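Local coordinates for iron binding protein FbpA (Mannheimia haemolytica, PDB 1Q35), which binds ferric iron in the periplasm and probably serves as the solute-binding component of a bacterial iron-uptake system, at residues Ile66-Ile75 and Val235-Lys243. Numbering follows the deposited sequence.
Sequences IVNADLAQKI and VIAKHSPNK
Gln73 lays its side chain along the turn Ala237-Ser240, touching it from CB to the amide. Its CB lies against Lys238 CA, and CG, held between the backbone N and the carbonyl carbon (chi1 61°), is set over the carbonyl oxygens of Ile236 and Ala237. From there the chain runs extended to the amide, which divides its work. Gln73 NE2 donates to Ala237 O at 2.9 Å, nearly straight, with the acceptor almost in the amide plane of Gln73 and the donor tilted a little from the carbonyl plane of Ala237; it also donates to a water that in turn donates a hydrogen bond to Ser240 O. Ala237 O is gripped twice, because the turn's own Ser240 N approaches it from the other face of the carbonyl. Gln73 OE1 accepts from Lys243 NZ at 3.1 Å, the ammonium standing well above the carbonyl plane.

Behind this amide the backbones touch in a single bridge, Ala72 with Ala237: Lys238 N donates to Leu71 O at 2.9 Å and Gln73 N to Ile236 O at 3.1 Å. A water joins Gln73 O to Ile236 N just beyond. On the outer side the fully extended Lys238 chain passes Asp70 O and ends in a salt bridge, NZ to Asp70 OD2 at 2.9 Å, on the syn side but tilted well out of the carboxylate plane. Asp70, with positive phi, is the C-prime residue of the Schellman motif closing helix 60-68.

Apolar contacts form on the two faces of the strand, Val235 on one and Ile236 on the other: Ile66 CG2 meets Val235 CG2 at 3.9 Å, while Ile75 and Ile236 cross at about a right angle, CD1 to CD1 3.7 Å. The contact thus ties the exit of helix 60-68 to strand 228-236 and the turn that follows it; the strand pairs with strand 54-57, helix 40-46 packs on Ile66 and Leu71, and helix 243-254 on Ile75 and Ile236.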
ATOM      1  N   ILE A  66      13.983  -5.945   1.166  1.00 12.08           N
ATOM      2  CA  ILE A  66      14.676  -6.488  -0.000  1.00 12.34           C
ATOM      3  C   ILE A  66      16.000  -5.764  -0.231  1.00 12.44           C
ATOM      4  O   ILE A  66      17.046  -6.395  -0.416  1.00 12.68           O
ATOM      5  CB  ILE A  66      13.759  -6.393  -1.251  1.00 12.63           C
ATOM      6  CG1 ILE A  66      12.554  -7.328  -1.099  1.00 13.03           C
ATOM      7  CG2 ILE A  66      14.533  -6.719  -2.525  1.00 12.64           C
ATOM      8  CD1 ILE A  66      11.371  -6.970  -1.973  1.00 13.89           C
ATOM      9  N   VAL A  67      15.955  -4.441  -0.197  1.00 12.48           N
ATOM     10  CA  VAL A  67      17.123  -3.617  -0.469  1.00 13.05           C
ATOM     11  C   VAL A  67      18.182  -3.782   0.629  1.00 13.63           C
ATOM     12  O   VAL A  67      19.371  -3.930   0.323  1.00 14.05           O
ATOM     13  CB  VAL A  67      16.702  -2.143  -0.655  1.00 13.01           C
ATOM     14  CG1 VAL A  67      17.908  -1.214  -0.709  1.00 13.40           C
ATOM     15  CG2 VAL A  67      15.866  -2.004  -1.931  1.00 13.19           C
ATOM     16  N   ASN A  68      17.751  -3.799   1.890  1.00 14.32           N
ATOM     17  CA  ASN A  68      18.654  -3.984   3.033  1.00 15.22           C
ATOM     18  C   ASN A  68      19.326  -5.350   3.044  1.00 15.71           C
ATOM     19  O   ASN A  68      20.431  -5.491   3.573  1.00 16.42           O
ATOM     20  CB  ASN A  68      17.916  -3.819   4.368  1.00 15.34           C
ATOM     21  CG  ASN A  68      17.507  -2.382   4.657  1.00 15.97           C
ATOM     22  OD1 ASN A  68      17.993  -1.439   4.039  1.00 17.29           O
ATOM     23  ND2 ASN A  68      16.589  -2.220   5.611  1.00 16.18           N
ATOM     24  N   ALA A  69      18.656  -6.348   2.473  1.00 16.09           N
ATOM     25  CA  ALA A  69      19.193  -7.707   2.375  1.00 16.46           C
ATOM     26  C   ALA A  69      20.132  -7.881   1.172  1.00 16.67           C
ATOM     27  O   ALA A  69      20.557  -9.001   0.878  1.00 17.09           O
ATOM     28  CB  ALA A  69      18.054  -8.713   2.304  1.00 16.51           C
ATOM     29  N   ASP A  70      20.456  -6.781   0.490  1.00 16.55           N
ATOM     30  CA  ASP A  70      21.350  -6.796  -0.671  1.00 16.73           C
ATOM     31  C   ASP A  70      20.810  -7.667  -1.806  1.00 16.18           C
ATOM     32  O   ASP A  70      21.572  -8.332  -2.507  1.00 16.34           O
ATOM     33  CB  ASP A  70      22.762  -7.249  -0.265  1.00 17.28           C
ATOM     34  CG  ASP A  70      23.767  -7.110  -1.388  1.00 19.06           C
ATOM     35  OD1 ASP A  70      23.730  -6.084  -2.103  1.00 20.78           O
ATOM     36  OD2 ASP A  70      24.624  -7.988  -1.637  1.00 21.40           O
ATOM     37  N   LEU A  71      19.494  -7.647  -1.996  1.00 15.47           N
ATOM     38  CA  LEU A  71      18.850  -8.459  -3.024  1.00 15.36           C
ATOM     39  C   LEU A  71      18.442  -7.643  -4.246  1.00 14.77           C
ATOM     40  O   LEU A  71      17.862  -8.189  -5.176  1.00 15.13           O
ATOM     41  CB  LEU A  71      17.632  -9.174  -2.439  1.00 15.61           C
ATOM     42  CG  LEU A  71      17.934 -10.096  -1.259  1.00 16.97           C
ATOM     43  CD1 LEU A  71      16.647 -10.611  -0.652  1.00 17.86           C
ATOM     44  CD2 LEU A  71      18.825 -11.253  -1.688  1.00 17.47           C
ATOM     45  N   ALA A  72      18.752  -6.346  -4.239  1.00 14.30           N
ATOM     46  CA  ALA A  72      18.462  -5.450  -5.356  1.00 14.34           C
ATOM     47  C   ALA A  72      19.752  -5.024  -6.040  1.00 14.19           C
ATOM     48  O   ALA A  72      20.848  -5.352  -5.579  1.00 14.70           O
ATOM     49  CB  ALA A  72      17.727  -4.225  -4.851  1.00 14.50           C
ATOM     50  N   GLN A  73      19.613  -4.281  -7.131  1.00 13.76           N
ATOM     51  CA  GLN A  73      20.751  -3.615  -7.765  1.00 13.84           C
ATOM     52  C   GLN A  73      20.402  -2.196  -8.189  1.00 13.80           C
ATOM     53  O   GLN A  73      19.228  -1.852  -8.369  1.00 13.58           O
ATOM     54  CB  GLN A  73      21.276  -4.417  -8.959  1.00 14.15           C
ATOM     55  CG  GLN A  73      20.289  -4.635 -10.093  1.00 14.58           C
ATOM     56  CD  GLN A  73      20.958  -5.299 -11.285  1.00 15.22           C
ATOM     57  OE1 GLN A  73      21.890  -4.736 -11.868  1.00 17.92           O
ATOM     58  NE2 GLN A  73      20.518  -6.497 -11.629  1.00 13.89           N
ATOM     59  N   LYS A  74      21.436  -1.379  -8.356  1.00 14.13           N
ATOM     60  CA  LYS A  74      21.284   0.021  -8.709  1.00 14.51           C
ATOM     61  C   LYS A  74      20.952   0.188 -10.184  1.00 14.65           C
ATOM     62  O   LYS A  74      21.610  -0.396 -11.050  1.00 15.06           O
ATOM     63  CB  LYS A  74      22.566   0.789  -8.385  1.00 14.88           C
ATOM     64  CG  LYS A  74      22.901   0.805  -6.906  1.00 16.45           C
ATOM     65  CD  LYS A  74      24.268   1.413  -6.636  1.00 18.96           C
ATOM     66  CE  LYS A  74      24.286   2.907  -6.889  1.00 20.58           C
ATOM     67  NZ  LYS A  74      25.319   3.589  -6.055  1.00 22.20           N
ATOM     68  N   ILE A  75      19.933   0.996 -10.460  1.00 14.69           N
ATOM     69  CA  ILE A  75      19.479   1.274 -11.813  1.00 15.04           C
ATOM     70  C   ILE A  75      19.557   2.772 -12.058  1.00 15.82           C
ATOM     71  O   ILE A  75      18.884   3.561 -11.389  1.00 16.03           O
ATOM     72  CB  ILE A  75      18.027   0.791 -12.011  1.00 14.86           C
ATOM     73  CG1 ILE A  75      17.887  -0.697 -11.668  1.00 15.01           C
ATOM     74  CG2 ILE A  75      17.559   1.083 -13.434  1.00 14.85           C
ATOM     75  CD1 ILE A  75      18.679  -1.639 -12.566  1.00 14.90           C
ATOM     76  N   VAL A 235      11.629  -3.197  -7.524  1.00 10.92           N
ATOM     77  CA  VAL A 235      13.067  -3.384  -7.441  1.00 11.52           C
ATOM     78  C   VAL A 235      13.483  -4.339  -8.562  1.00 11.46           C
ATOM     79  O   VAL A 235      12.723  -5.234  -8.946  1.00 11.62           O
ATOM     80  CB  VAL A 235      13.524  -3.931  -6.070  0.65 12.07           C
ATOM     81  CG1 VAL A 235      12.989  -3.071  -4.941  0.65 12.51           C
ATOM     82  CG2 VAL A 235      13.113  -5.377  -5.887  0.65 12.70           C
ATOM     83  N   ILE A 236      14.684  -4.140  -9.098  1.00 11.69           N
ATOM     84  CA  ILE A 236      15.297  -5.108 -10.001  1.00 12.09           C
ATOM     85  C   ILE A 236      16.243  -5.966  -9.164  1.00 11.88           C
ATOM     86  O   ILE A 236      17.093  -5.451  -8.442  1.00 11.65           O
ATOM     87  CB  ILE A 236      15.989  -4.410 -11.195  1.00 12.31           C
ATOM     88  CG1 ILE A 236      14.912  -3.800 -12.101  1.00 13.47           C
ATOM     89  CG2 ILE A 236      16.863  -5.402 -11.969  1.00 12.64           C
ATOM     90  CD1 ILE A 236      15.414  -3.137 -13.364  1.00 13.99           C
ATOM     91  N   ALA A 237      16.045  -7.279  -9.225  1.00 12.31           N
ATOM     92  CA  ALA A 237      16.809  -8.219  -8.423  1.00 12.51           C
ATOM     93  C   ALA A 237      18.298  -8.174  -8.762  1.00 12.63           C
ATOM     94  O   ALA A 237      18.685  -7.944  -9.917  1.00 12.45           O
ATOM     95  CB  ALA A 237      16.270  -9.624  -8.613  1.00 12.68           C
ATOM     96  N   LYS A 238      19.123  -8.428  -7.752  1.00 12.94           N
ATOM     97  CA  LYS A 238      20.577  -8.329  -7.877  1.00 13.42           C
ATOM     98  C   LYS A 238      21.117  -9.155  -9.044  1.00 13.34           C
ATOM     99  O   LYS A 238      22.023  -8.717  -9.752  1.00 13.63           O
ATOM    100  CB  LYS A 238      21.255  -8.784  -6.578  1.00 13.83           C
ATOM    101  CG  LYS A 238      22.787  -8.724  -6.618  1.00 15.40           C
ATOM    102  CD  LYS A 238      23.396  -9.020  -5.263  1.00 17.58           C
ATOM    103  CE  LYS A 238      24.911  -8.913  -5.297  1.00 19.31           C
ATOM    104  NZ  LYS A 238      25.516  -9.403  -4.025  1.00 20.74           N
ATOM    105  N   HIS A 239      20.556 -10.343  -9.242  1.00 13.17           N
ATOM    106  CA  HIS A 239      21.068 -11.292 -10.229  1.00 13.81           C
ATOM    107  C   HIS A 239      20.143 -11.448 -11.439  1.00 13.64           C
ATOM    108  O   HIS A 239      20.196 -12.455 -12.148  1.00 13.77           O
ATOM    109  CB  HIS A 239      21.328 -12.625  -9.533  1.00 14.37           C
ATOM    110  CG  HIS A 239      22.373 -12.539  -8.467  1.00 15.71           C
ATOM    111  ND1 HIS A 239      23.716 -12.451  -8.754  1.00 17.27           N
ATOM    112  CD2 HIS A 239      22.271 -12.489  -7.118  1.00 16.99           C
ATOM    113  CE1 HIS A 239      24.399 -12.368  -7.626  1.00 17.82           C
ATOM    114  NE2 HIS A 239      23.546 -12.392  -6.619  1.00 17.73           N
ATOM    115  N   SER A 240      19.319 -10.429 -11.673  1.00 12.94           N
ATOM    116  CA  SER A 240      18.399 -10.360 -12.809  1.00 12.82           C
ATOM    117  C   SER A 240      19.019 -10.953 -14.090  1.00 12.94           C
ATOM    118  O   SER A 240      20.008 -10.411 -14.601  1.00 13.00           O
ATOM    119  CB  SER A 240      18.017  -8.898 -13.049  1.00 12.58           C
ATOM    120  OG  SER A 240      17.296  -8.720 -14.253  1.00 12.69           O
ATOM    121  N   PRO A 241      18.481 -12.068 -14.588  1.00 13.28           N
ATOM    122  CA  PRO A 241      18.972 -12.652 -15.850  1.00 13.54           C
ATOM    123  C   PRO A 241      18.518 -11.957 -17.144  1.00 13.58           C
ATOM    124  O   PRO A 241      19.056 -12.277 -18.205  1.00 13.55           O
ATOM    125  CB  PRO A 241      18.433 -14.083 -15.799  1.00 13.87           C
ATOM    126  CG  PRO A 241      17.200 -13.987 -14.983  1.00 14.04           C
ATOM    127  CD  PRO A 241      17.453 -12.921 -13.960  1.00 13.68           C
ATOM    128  N   ASN A 242      17.550 -11.045 -17.072  1.00 13.53           N
ATOM    129  CA  ASN A 242      17.099 -10.275 -18.231  1.00 13.31           C
ATOM    130  C   ASN A 242      17.018  -8.806 -17.855  1.00 13.11           C
ATOM    131  O   ASN A 242      15.952  -8.190 -17.914  1.00 13.22           O
ATOM    132  CB  ASN A 242      15.733 -10.765 -18.724  1.00 13.46           C
ATOM    133  CG  ASN A 242      15.688 -12.258 -18.945  1.00 13.91           C
ATOM    134  OD1 ASN A 242      16.179 -12.762 -19.963  1.00 14.64           O
ATOM    135  ND2 ASN A 242      15.103 -12.981 -18.000  1.00 14.58           N
ATOM    136  N   LYS A 243      18.152  -8.242 -17.468  1.00 13.04           N
ATOM    137  CA  LYS A 243      18.171  -6.940 -16.820  1.00 13.23           C
ATOM    138  C   LYS A 243      17.765  -5.805 -17.755  1.00 13.19           C
ATOM    139  O   LYS A 243      17.047  -4.908 -17.343  1.00 12.92           O
ATOM    140  CB  LYS A 243      19.544  -6.667 -16.205  1.00 13.54           C
ATOM    141  CG  LYS A 243      19.643  -5.342 -15.462  1.00 14.88           C
ATOM    142  CD  LYS A 243      20.182  -4.229 -16.339  1.00 17.41           C
ATOM    143  CE  LYS A 243      20.505  -2.993 -15.532  1.00 18.76           C
ATOM    144  NZ  LYS A 243      21.630  -3.243 -14.596  1.00 20.00           N
TER
HETATM  145  O   HOH W   1      26.311  -6.149  -3.386  1.00 41.77           O
HETATM  146  O   HOH W   2      16.360  -1.967  -8.236  1.00 12.26           O
HETATM  147  O   HOH W   3      21.564  -8.323 -13.749  1.00 13.44           O